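Local structure of structural protein ORF273 (Acidianus two-tailed virus, 4ART) at residues L214-H219 against L233-A238; F104-G109 against L264-L269; P111-I116 against I197-Q202. The protein is a structural protein of the virion whose precise role is unknown but whose fold, new when described, withstands heat and acid. All blocks are in the same frame, centred on the assembly; numbering follows the deposited sequence.

Contact 1 of 3, residues L214-H219 against L233-A238; sequences LRIPYH and LKIAHA. With SO4 (sulfate ion), chain F.
Ile216 and Ile235 meet at about a right angle, and a single methyl does most of the touching. Ile235 CD1 runs into the branch point of its partner, 3.8 Å from Ile216 CB, and lies equally near the CG2 methyl of that residue. Beside this pair the ring of Pro217 offers its CG to the other branch of Ile235, with Pro217 CG and Ile235 CG2 4.3 Å apart, so that one isoleucine spans two consecutive residues of the facing helix. What brings CD1 forward is the extended end of the Ile235 side chain: CG1 sits beside the backbone N (chi1 -65°) and CD1 continues outward from it. No hydrogen bond links 214-219 to 233-238; the union is wholly apolar and buried. Pro217 lacks an N-H to bond to the preceding turn, and the helix is kinked there. Behind the apolar face, the extended chain of Arg215 leads away from 233-238 to a sulfate, most likely carried over from the crystallisation solution, which lies at the edge of the guanidinium and in its plane. Arg215 NE gives a fairly straight bond of 2.8 Å to sulfate O1, whereas the NH2 bond to O2 is weak. The anion is also held by Ser112 and Ser114 of the second subunit, whose Asp211 forms a salt bridge with Arg215. Helices 210-221 and 229-242 thus form a consecutive helical pair, with Tyr208 packed on both isoleucines, Pro217 leaning on Phe104 and Tyr108 of helix 99-108, and the dimer interface lying beyond Arg215.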
# COMPACT_ATOMS: atom_id res chain seq x y z
N LEU A 214 8.62 -2.39 7.71
CA LEU A 214 7.19 -2.32 7.41
C LEU A 214 6.74 -3.75 7.09
O LEU A 214 5.72 -4.20 7.59
CB LEU A 214 6.93 -1.45 6.15
CG LEU A 214 7.00 0.09 6.25
CD1 LEU A 214 6.86 0.69 4.85
CD2 LEU A 214 5.91 0.65 7.16
N ARG A 215 7.48 -4.45 6.21
CA ARG A 215 7.20 -5.81 5.69
C ARG A 215 7.16 -6.94 6.71
O ARG A 215 6.19 -7.69 6.73
CB ARG A 215 8.12 -6.13 4.52
CG ARG A 215 7.77 -5.32 3.26
CD ARG A 215 8.55 -5.80 2.04
NE ARG A 215 8.06 -5.16 0.81
CZ ARG A 215 8.69 -4.19 0.16
NH1 ARG A 215 9.85 -3.74 0.60
NH2 ARG A 215 8.18 -3.69 -0.96
N ILE A 216 8.18 -7.06 7.56
CA ILE A 216 8.25 -8.13 8.57
C ILE A 216 7.02 -8.20 9.53
O ILE A 216 6.42 -9.27 9.64
CB ILE A 216 9.62 -8.16 9.28
CG1 ILE A 216 10.72 -8.58 8.27
CG2 ILE A 216 9.58 -9.06 10.50
CD1 ILE A 216 12.11 -8.34 8.76
N PRO A 217 6.57 -7.10 10.18
CA PRO A 217 5.37 -7.21 11.03
C PRO A 217 4.11 -7.43 10.19
O PRO A 217 3.17 -8.06 10.67
CB PRO A 217 5.37 -5.88 11.83
CG PRO A 217 6.74 -5.32 11.66
CD PRO A 217 7.15 -5.74 10.28
N TYR A 218 4.11 -6.99 8.90
CA TYR A 218 2.98 -7.24 8.01
C TYR A 218 2.90 -8.75 7.73
O TYR A 218 1.80 -9.32 7.70
CB TYR A 218 3.14 -6.41 6.70
CG TYR A 218 1.97 -6.55 5.74
CD1 TYR A 218 1.90 -7.60 4.84
CD2 TYR A 218 0.91 -5.64 5.76
CE1 TYR A 218 0.81 -7.75 3.98
CE2 TYR A 218 -0.17 -5.76 4.89
CZ TYR A 218 -0.22 -6.82 4.01
OH TYR A 218 -1.31 -6.96 3.17
N HIS A 219 4.07 -9.38 7.52
CA HIS A 219 4.18 -10.82 7.26
C HIS A 219 3.69 -11.61 8.48
O HIS A 219 2.97 -12.60 8.32
CB HIS A 219 5.61 -11.19 6.87
CG HIS A 219 6.04 -10.67 5.53
ND1 HIS A 219 5.12 -10.46 4.49
CD2 HIS A 219 7.28 -10.37 5.08
CE1 HIS A 219 5.83 -10.03 3.46
NE2 HIS A 219 7.13 -9.96 3.75
N LEU A 233 8.66 -8.88 16.73
CA LEU A 233 8.73 -8.45 18.13
C LEU A 233 9.99 -7.61 18.36
O LEU A 233 9.91 -6.61 19.06
CB LEU A 233 8.69 -9.68 19.04
CG LEU A 233 7.33 -10.32 19.38
CD1 LEU A 233 6.31 -10.34 18.27
CD2 LEU A 233 7.52 -11.67 20.01
N LYS A 234 11.13 -7.99 17.73
CA LYS A 234 12.39 -7.22 17.80
C LYS A 234 12.17 -5.81 17.24
O LYS A 234 12.54 -4.83 17.88
CB LYS A 234 13.53 -7.94 17.04
CG LYS A 234 14.55 -8.57 17.98
CD LYS A 234 15.59 -9.42 17.26
CE LYS A 234 16.45 -10.16 18.27
NZ LYS A 234 17.77 -10.58 17.71
N ILE A 235 11.51 -5.72 16.08
CA ILE A 235 11.20 -4.44 15.43
C ILE A 235 10.24 -3.64 16.29
O ILE A 235 10.45 -2.43 16.46
CB ILE A 235 10.67 -4.66 13.99
CG1 ILE A 235 11.77 -5.30 13.10
CG2 ILE A 235 10.16 -3.33 13.40
CD1 ILE A 235 11.32 -5.87 11.75
N ALA A 236 9.17 -4.30 16.81
CA ALA A 236 8.15 -3.70 17.67
C ALA A 236 8.81 -3.05 18.89
O ALA A 236 8.55 -1.88 19.16
CB ALA A 236 7.15 -4.76 18.15
N HIS A 237 9.69 -3.81 19.59
CA HIS A 237 10.40 -3.33 20.76
C HIS A 237 11.20 -2.07 20.46
O HIS A 237 11.08 -1.12 21.21
CB HIS A 237 11.31 -4.43 21.34
CG HIS A 237 10.57 -5.45 22.14
ND1 HIS A 237 10.84 -6.82 22.04
CD2 HIS A 237 9.79 -5.26 23.23
CE1 HIS A 237 10.05 -7.40 22.91
NE2 HIS A 237 9.44 -6.50 23.68
N ALA A 238 11.97 -2.07 19.34
CA ALA A 238 12.78 -0.93 18.92
C ALA A 238 11.90 0.26 18.54
O ALA A 238 12.18 1.38 18.94
CB ALA A 238 13.70 -1.30 17.77
S SO4 F . 4.87 -5.74 -0.86
O1 SO4 F . 5.71 -6.44 0.13
O2 SO4 F . 4.93 -4.29 -0.64
O3 SO4 F . 5.33 -6.02 -2.21
O4 SO4 F . 3.49 -6.21 -0.68

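Contact 2 of 3, residues F104-G109 against L264-L269; sequences FDIDYG and LKLERL
Glu267 faces Asp107 carboxylate to carboxylate, and its side chain can be followed outward as it approaches helix 99-108. From the backbone, CB points toward that helix. CG swings to the side of the backbone N at an unusual torsion (chi1 -29°). A bend at the next bond then turns the acid group across the gap, bringing Glu267 CD to 4.1 Å from Asp107 OD2. At the tip, Glu267 OE1 comes within 3.2 Å of Asp107 OD2, an acceptor-to-acceptor approach, while Glu267 OE2 sits between Asp107 OD1, at 3.9 Å, and the CG2 methyl of Ile106, at 4.0 Å. The two side chains arrive from opposite directions with their carboxylate planes only 25° apart. Beside the acids an apolar pair continues the contact: Ile106 CD1 and Leu266 CD2 approach to 4.4 Å, and strands 154-161 and 247-253 back them through Ala156, Gln248, Tyr154 and Cys250, the last in a disulfide with Cys263. The C-terminal segment, where a type I turn runs from Leu266 to Leu269, is thereby laid against helix 99-108 beside strands 154-161 and 247-253 of the main sheet. Two partly exposed acids so close would be expected to repel when both are ionised; such a pair may raise the pKa of one member, and the cost would probably be smaller in acid, the condition this protein tolerates.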
# COMPACT_ATOMS: atom_id res chain seq x y z
N PHE A 104 -3.38 -3.89 13.03
CA PHE A 104 -2.06 -3.66 12.47
C PHE A 104 -1.90 -2.21 11.97
O PHE A 104 -0.88 -1.57 12.23
CB PHE A 104 -1.73 -4.70 11.39
CG PHE A 104 -0.39 -4.46 10.75
CD1 PHE A 104 0.78 -4.85 11.40
CD2 PHE A 104 -0.30 -3.83 9.52
CE1 PHE A 104 2.02 -4.57 10.84
CE2 PHE A 104 0.94 -3.59 8.94
CZ PHE A 104 2.10 -3.97 9.60
N ASP A 105 -2.90 -1.69 11.27
CA ASP A 105 -2.91 -0.32 10.78
C ASP A 105 -2.85 0.68 11.94
O ASP A 105 -2.16 1.67 11.82
CB ASP A 105 -4.16 -0.06 9.91
CG ASP A 105 -4.16 -0.73 8.54
OD1 ASP A 105 -3.21 -1.51 8.25
OD2 ASP A 105 -5.14 -0.52 7.79
N ILE A 106 -3.55 0.40 13.08
CA ILE A 106 -3.58 1.21 14.31
C ILE A 106 -2.18 1.31 14.92
O ILE A 106 -1.71 2.39 15.27
CB ILE A 106 -4.54 0.58 15.39
CG1 ILE A 106 -6.01 0.70 15.03
CG2 ILE A 106 -4.28 1.11 16.82
CD1 ILE A 106 -6.92 -0.06 16.05
N ASP A 107 -1.56 0.14 15.11
CA ASP A 107 -0.28 -0.05 15.79
C ASP A 107 0.98 0.26 14.95
O ASP A 107 2.00 0.66 15.52
CB ASP A 107 -0.26 -1.45 16.46
CG ASP A 107 -1.41 -1.68 17.44
OD1 ASP A 107 -1.74 -0.73 18.20
OD2 ASP A 107 -1.96 -2.81 17.46
N TYR A 108 0.88 0.17 13.60
CA TYR A 108 1.98 0.40 12.65
C TYR A 108 1.62 1.28 11.44
O TYR A 108 2.41 1.35 10.50
CB TYR A 108 2.52 -0.93 12.11
CG TYR A 108 3.12 -1.85 13.16
CD1 TYR A 108 2.32 -2.73 13.88
CD2 TYR A 108 4.49 -1.87 13.39
CE1 TYR A 108 2.86 -3.57 14.84
CE2 TYR A 108 5.05 -2.73 14.33
CZ TYR A 108 4.23 -3.58 15.06
OH TYR A 108 4.77 -4.44 15.98
N GLY A 109 0.48 1.95 11.48
CA GLY A 109 0.01 2.79 10.39
C GLY A 109 0.72 4.12 10.29
O GLY A 109 0.08 5.19 10.29
N LEU A 264 -7.29 0.20 24.20
CA LEU A 264 -6.84 -1.12 24.62
C LEU A 264 -8.02 -2.06 24.84
O LEU A 264 -7.90 -3.24 24.54
CB LEU A 264 -5.84 -1.06 25.78
CG LEU A 264 -4.60 -0.20 25.45
CD1 LEU A 264 -3.80 0.07 26.69
CD2 LEU A 264 -3.74 -0.83 24.36
N LYS A 265 -9.20 -1.50 25.19
CA LYS A 265 -10.43 -2.29 25.29
C LYS A 265 -10.80 -2.74 23.86
O LYS A 265 -11.20 -3.89 23.66
CB LYS A 265 -11.56 -1.47 25.94
CG LYS A 265 -12.89 -2.21 26.14
CD LYS A 265 -12.93 -3.01 27.45
CE LYS A 265 -14.18 -3.85 27.58
NZ LYS A 265 -14.30 -4.46 28.93
N LEU A 266 -10.59 -1.85 22.87
CA LEU A 266 -10.85 -2.07 21.45
C LEU A 266 -10.18 -3.31 20.86
O LEU A 266 -10.85 -4.05 20.14
CB LEU A 266 -10.46 -0.81 20.65
CG LEU A 266 -10.91 -0.77 19.22
CD1 LEU A 266 -12.38 -0.95 19.14
CD2 LEU A 266 -10.53 0.53 18.57
N GLU A 267 -8.88 -3.53 21.16
CA GLU A 267 -8.10 -4.68 20.65
C GLU A 267 -8.66 -6.02 21.13
O GLU A 267 -8.36 -7.05 20.52
CB GLU A 267 -6.60 -4.56 20.98
CG GLU A 267 -6.05 -3.14 21.11
CD GLU A 267 -5.20 -2.58 19.98
OE1 GLU A 267 -4.48 -3.36 19.32
OE2 GLU A 267 -5.19 -1.34 19.83
N ARG A 268 -9.53 -6.02 22.15
CA ARG A 268 -10.17 -7.22 22.68
C ARG A 268 -11.44 -7.61 21.89
O ARG A 268 -11.95 -8.72 22.07
CB ARG A 268 -10.56 -7.03 24.17
CG ARG A 268 -9.44 -6.50 25.05
CD ARG A 268 -9.78 -6.45 26.54
NE ARG A 268 -10.30 -7.71 27.09
CZ ARG A 268 -9.59 -8.82 27.28
NH1 ARG A 268 -8.32 -8.87 26.93
NH2 ARG A 268 -10.17 -9.90 27.80
N LEU A 269 -11.96 -6.70 21.04
CA LEU A 269 -13.23 -6.89 20.32
C LEU A 269 -13.25 -7.61 18.93
O LEU A 269 -13.47 -6.98 17.89
CB LEU A 269 -14.05 -5.58 20.33
CG LEU A 269 -14.16 -4.86 21.69
CD1 LEU A 269 -14.86 -3.53 21.54
CD2 LEU A 269 -14.88 -5.72 22.73

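Contact 3 of 3, residues P111-I116 against I197-Q202; sequences PSISDI and IVAEEQ. With SO4 (sulfate ion), chain E.
Val198 is the first residue of 197-202 to reach the other segment, its CG1 methyl standing 4.0 Å from Ile113 CD1. The two side chains run at a slant to each other, and Val198 CG1 gets there by lying opposite the backbone N (chi1 176°), while its side chain also packs on Ile171 and Ile174 of helix 171-179. One residue on, the methyl of Ala199 lies against CG2 and CG1 of the same isoleucine, with Ala199 CB 4.1 Å from Ile113 CG2. Ile113, in the first turn of helix 113-123, is thus shared by Val198 and Ala199. That helix start is a classical N-cap: Ser112 OG accepts from Asp115 N at 3.0 Å, nearly straight, and donates to O1 of a sulfate. Ser114 N adds a weak bond to the same sulfate oxygen, an anion site at a helix N-terminus, where the helix dipole would be expected to assist. Glu200, next in line, turns to the second subunit and bonds Thr209 there. Around it the helix widens into a pi-type turn, in which Gln202 N bonds back to Ile197 O. The Gln202 side chain reaches back to Val198: NE2 gives Val198 O a 3.0 Å bond, in the carbonyl plane and on a lone pair. The same nitrogen also serves Leu169 O, and OE1 takes a bond from Arg170.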
# COMPACT_ATOMS: atom_id res chain seq x y z
N PRO A 111 2.75 7.22 8.67
CA PRO A 111 2.65 7.92 7.39
C PRO A 111 3.69 7.43 6.43
O PRO A 111 4.75 6.92 6.82
CB PRO A 111 3.01 9.36 7.73
CG PRO A 111 3.66 9.30 9.05
CD PRO A 111 3.13 8.12 9.77
N SER A 112 3.35 7.55 5.17
CA SER A 112 4.16 7.30 4.01
C SER A 112 5.49 8.09 4.19
O SER A 112 5.46 9.24 4.65
CB SER A 112 3.38 7.80 2.80
OG SER A 112 4.15 8.69 2.02
N ILE A 113 6.63 7.46 3.81
CA ILE A 113 7.96 8.08 3.89
C ILE A 113 7.96 9.36 3.06
O ILE A 113 8.42 10.41 3.52
CB ILE A 113 9.09 7.07 3.47
CG1 ILE A 113 9.44 6.16 4.66
CG2 ILE A 113 10.39 7.77 2.97
CD1 ILE A 113 10.14 6.84 5.90
N SER A 114 7.39 9.27 1.85
CA SER A 114 7.26 10.37 0.91
C SER A 114 6.63 11.58 1.58
O SER A 114 7.14 12.68 1.45
CB SER A 114 6.44 9.95 -0.31
OG SER A 114 7.05 8.90 -1.03
N ASP A 115 5.52 11.38 2.27
CA ASP A 115 4.79 12.43 2.97
C ASP A 115 5.61 13.09 4.08
O ASP A 115 5.70 14.31 4.08
CB ASP A 115 3.45 11.90 3.54
CG ASP A 115 2.32 11.83 2.51
OD1 ASP A 115 2.42 12.48 1.48
OD2 ASP A 115 1.34 11.12 2.77
N ILE A 116 6.21 12.32 4.98
CA ILE A 116 7.02 12.87 6.10
C ILE A 116 8.22 13.65 5.61
O ILE A 116 8.52 14.72 6.13
CB ILE A 116 7.44 11.82 7.17
CG1 ILE A 116 6.31 10.94 7.54
CG2 ILE A 116 8.18 12.38 8.41
CD1 ILE A 116 6.69 9.69 7.13
N ILE A 197 17.79 6.70 0.70
CA ILE A 197 18.63 6.55 1.90
C ILE A 197 17.78 6.29 3.17
O ILE A 197 18.10 5.38 3.94
CB ILE A 197 19.57 7.77 2.11
CG1 ILE A 197 20.52 7.97 0.88
CG2 ILE A 197 20.38 7.63 3.44
CD1 ILE A 197 21.40 9.29 0.90
N VAL A 198 16.74 7.11 3.38
CA VAL A 198 15.86 7.06 4.55
C VAL A 198 15.12 5.72 4.62
O VAL A 198 15.14 5.08 5.69
CB VAL A 198 14.86 8.29 4.63
CG1 VAL A 198 13.87 8.18 5.79
CG2 VAL A 198 15.58 9.62 4.60
N ALA A 199 14.54 5.28 3.49
CA ALA A 199 13.67 4.10 3.46
C ALA A 199 14.30 2.77 3.16
O ALA A 199 13.78 1.74 3.60
CB ALA A 199 12.54 4.35 2.49
N GLU A 200 15.36 2.76 2.34
CA GLU A 200 15.98 1.53 1.81
C GLU A 200 17.44 1.29 2.14
O GLU A 200 17.97 0.23 1.80
CB GLU A 200 15.87 1.55 0.27
CG GLU A 200 14.47 1.70 -0.27
CD GLU A 200 14.49 1.86 -1.77
OE1 GLU A 200 14.60 0.83 -2.47
OE2 GLU A 200 14.37 3.00 -2.26
N GLU A 201 18.13 2.27 2.75
CA GLU A 201 19.56 2.10 3.03
C GLU A 201 19.96 2.04 4.48
O GLU A 201 20.63 1.09 4.89
CB GLU A 201 20.44 3.05 2.20
CG GLU A 201 20.24 2.89 0.69
CD GLU A 201 21.06 3.77 -0.22
OE1 GLU A 201 21.45 4.89 0.19
OE2 GLU A 201 21.28 3.37 -1.39
N GLN A 202 19.57 3.04 5.26
CA GLN A 202 19.97 3.10 6.67
C GLN A 202 19.31 2.02 7.54
O GLN A 202 18.09 1.86 7.45
CB GLN A 202 19.70 4.50 7.27
CG GLN A 202 18.20 4.80 7.41
CD GLN A 202 17.82 6.03 8.17
OE1 GLN A 202 18.60 6.59 8.95
NE2 GLN A 202 16.56 6.42 8.03
S SO4 E . 4.75 5.84 -0.11
O1 SO4 E . 5.71 6.45 0.79
O2 SO4 E . 3.39 5.87 0.41
O3 SO4 E . 4.79 6.56 -1.38
O4 SO4 E . 5.10 4.43 -0.32

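Helix 99-108 joins contacts 1 and 2, whose centres are 15 Å apart: Phe104 CE1 lies 3.6 Å from Pro217 C, so the helix that carries the acidic pair on one flank supports the kinked helix on another. Contact 3 lies 24 Å from contact 2 between centres, although 104-109 and 111-116 nearly adjoin in sequence, and both other contacts are nested within the chain loop that contact 2 closes. Contacts 1 and 3 do not touch, their nearest atoms being about 6 Å apart, yet both reach the dimer interface. Corresponding serines of the two subunits meet a sulfate at each: those of the second subunit in contact 1, their counterparts in this chain in contact 3.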